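Local coordinates for PH1570-like domain-containing protein (PDB 2HQ4) that is of unknown function, a hypothetical archaeal protein from Pyrococcus horikoshii built on an antiparallel sheet flanked by helices, at residues V42-I47 with E68-Y73. Residues are numbered along the deposited sequence; the frame is centred on the assembly and turned at random.
Sequences VLLAMI and EFWNIY
W70 and L44 carry most of this apolar contact, in which the last turn of helix 61-70 and the loop after it pack against helix 40-55. The indole presents the border of its six-membered ring to the leucine: L44 CG lies in the ring plane, and L44 CD2 approaches W70 CE3 at 3.6 Å. Leucine suits the place because its fork reaches two partners at once, CD2 serving the indole while L44 CD1 meets I72 CG2 at 3.5 Å. With CG anti to the carbonyl carbon (chi1 -71°), L44 runs past W70 in the opposite direction. Obliquely to the ring, L43 CB stands 3.7 Å from W70 CH2, and I47 CD1 adds a looser contact, also oblique, at 4.4 Å from W70 CZ3; both are buried aliphatics that bring no polar group inside. Were L44 cut back to an alanine, the loss of both methyls is likely to open a gap beside the indole and cost I72 CG2 its contact with L44 CD1.

The backbone brings I72 into position: helix 61-70 ends in a Schellman motif, and N71, with positive phi (52°), turns the chain so that the beta-branched I72 points back toward helix 40-55.

No hydrogen bond links the segments. Tryptophan fits this interior site because its one polar atom, NE1, is satisfied by F19 O of strand 16-19, while cohesion here rests on shape and hydrophobic burial.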
# COMPACT_ATOMS: atom_id res chain seq x y z
N VAL A 42 -1.94 0.82 -6.81
CA VAL A 42 -2.25 -0.12 -5.71
C VAL A 42 -3.29 0.51 -4.76
O VAL A 42 -4.28 -0.13 -4.38
CB VAL A 42 -0.95 -0.52 -4.92
CG1 VAL A 42 -1.31 -1.47 -3.74
CG2 VAL A 42 0.03 -1.17 -5.87
N LEU A 43 -3.10 1.78 -4.43
CA LEU A 43 -4.05 2.44 -3.53
C LEU A 43 -5.45 2.54 -4.18
O LEU A 43 -6.49 2.30 -3.54
CB LEU A 43 -3.47 3.79 -3.08
CG LEU A 43 -2.64 3.76 -1.77
CD1 LEU A 43 -1.54 2.70 -1.74
CD2 LEU A 43 -2.08 5.13 -1.58
N LEU A 44 -5.47 2.86 -5.48
CA LEU A 44 -6.74 2.90 -6.24
C LEU A 44 -7.46 1.57 -6.21
O LEU A 44 -8.69 1.51 -6.00
CB LEU A 44 -6.50 3.28 -7.72
CG LEU A 44 -6.10 4.72 -7.92
CD1 LEU A 44 -5.71 4.99 -9.42
CD2 LEU A 44 -7.30 5.56 -7.53
N ALA A 45 -6.71 0.50 -6.42
CA ALA A 45 -7.30 -0.84 -6.37
C ALA A 45 -7.86 -1.16 -4.98
O ALA A 45 -8.92 -1.77 -4.85
CB ALA A 45 -6.27 -1.88 -6.81
N MET A 46 -7.14 -0.76 -3.93
CA MET A 46 -7.64 -0.96 -2.55
C MET A 46 -8.96 -0.22 -2.31
O MET A 46 -9.85 -0.75 -1.64
CB MET A 46 -6.57 -0.45 -1.53
CG MET A 46 -5.23 -1.29 -1.49
SD MET A 46 -3.90 -0.51 -0.55
CE MET A 46 -4.58 -0.71 1.12
N ILE A 47 -9.08 1.01 -2.82
CA ILE A 47 -10.30 1.84 -2.68
C ILE A 47 -11.47 1.18 -3.41
O ILE A 47 -12.57 1.03 -2.85
CB ILE A 47 -10.05 3.30 -3.22
CG1 ILE A 47 -9.16 4.06 -2.24
CG2 ILE A 47 -11.37 4.06 -3.38
CD1 ILE A 47 -8.40 5.37 -2.86
N GLU A 68 -9.45 10.88 -10.51
CA GLU A 68 -9.49 12.28 -10.92
C GLU A 68 -8.48 13.09 -10.10
O GLU A 68 -7.66 13.84 -10.67
CB GLU A 68 -10.93 12.82 -10.78
CG GLU A 68 -11.34 13.90 -11.82
CD GLU A 68 -12.84 14.25 -11.75
OE1 GLU A 68 -13.47 14.03 -10.67
OE2 GLU A 68 -13.40 14.72 -12.79
N PHE A 69 -8.49 12.91 -8.78
CA PHE A 69 -7.54 13.56 -7.88
C PHE A 69 -6.07 13.29 -8.26
O PHE A 69 -5.26 14.24 -8.32
CB PHE A 69 -7.80 13.15 -6.43
CG PHE A 69 -6.85 13.77 -5.45
CD1 PHE A 69 -6.88 15.13 -5.20
CD2 PHE A 69 -5.92 12.99 -4.78
CE1 PHE A 69 -6.01 15.73 -4.29
CE2 PHE A 69 -5.04 13.56 -3.88
CZ PHE A 69 -5.09 14.95 -3.62
N TRP A 70 -5.73 12.03 -8.52
CA TRP A 70 -4.36 11.65 -8.84
C TRP A 70 -4.01 11.75 -10.34
O TRP A 70 -2.86 11.53 -10.72
CB TRP A 70 -4.08 10.23 -8.35
CG TRP A 70 -3.83 10.13 -6.87
CD1 TRP A 70 -3.22 11.06 -6.06
CD2 TRP A 70 -4.16 9.03 -6.03
NE1 TRP A 70 -3.16 10.59 -4.76
CE2 TRP A 70 -3.73 9.35 -4.72
CE3 TRP A 70 -4.78 7.80 -6.26
CZ2 TRP A 70 -3.89 8.47 -3.63
CZ3 TRP A 70 -4.95 6.92 -5.16
CH2 TRP A 70 -4.51 7.29 -3.87
N ASN A 71 -5.02 12.08 -11.16
CA ASN A 71 -4.92 12.11 -12.64
C ASN A 71 -4.36 10.79 -13.19
O ASN A 71 -3.33 10.75 -13.88
CB ASN A 71 -4.13 13.34 -13.12
CG ASN A 71 -4.21 13.54 -14.66
OD1 ASN A 71 -5.21 13.16 -15.29
ND2 ASN A 71 -3.15 14.09 -15.25
N ILE A 72 -5.03 9.70 -12.86
CA ILE A 72 -4.57 8.39 -13.24
C ILE A 72 -5.67 7.67 -14.02
O ILE A 72 -6.84 7.72 -13.65
CB ILE A 72 -4.17 7.56 -11.99
CG1 ILE A 72 -2.85 8.06 -11.42
CG2 ILE A 72 -4.00 6.08 -12.33
CD1 ILE A 72 -2.49 7.36 -10.08
N TYR A 73 -5.26 7.01 -15.11
CA TYR A 73 -6.14 6.16 -15.89
C TYR A 73 -6.07 4.73 -15.39
O TYR A 73 -5.00 4.11 -15.35
CB TYR A 73 -5.81 6.26 -17.40
CG TYR A 73 -6.85 5.61 -18.29
CD1 TYR A 73 -7.99 6.32 -18.70
CD2 TYR A 73 -6.72 4.27 -18.70
CE1 TYR A 73 -8.99 5.71 -19.51
CE2 TYR A 73 -7.70 3.65 -19.50
CZ TYR A 73 -8.83 4.37 -19.91
OH TYR A 73 -9.80 3.75 -20.72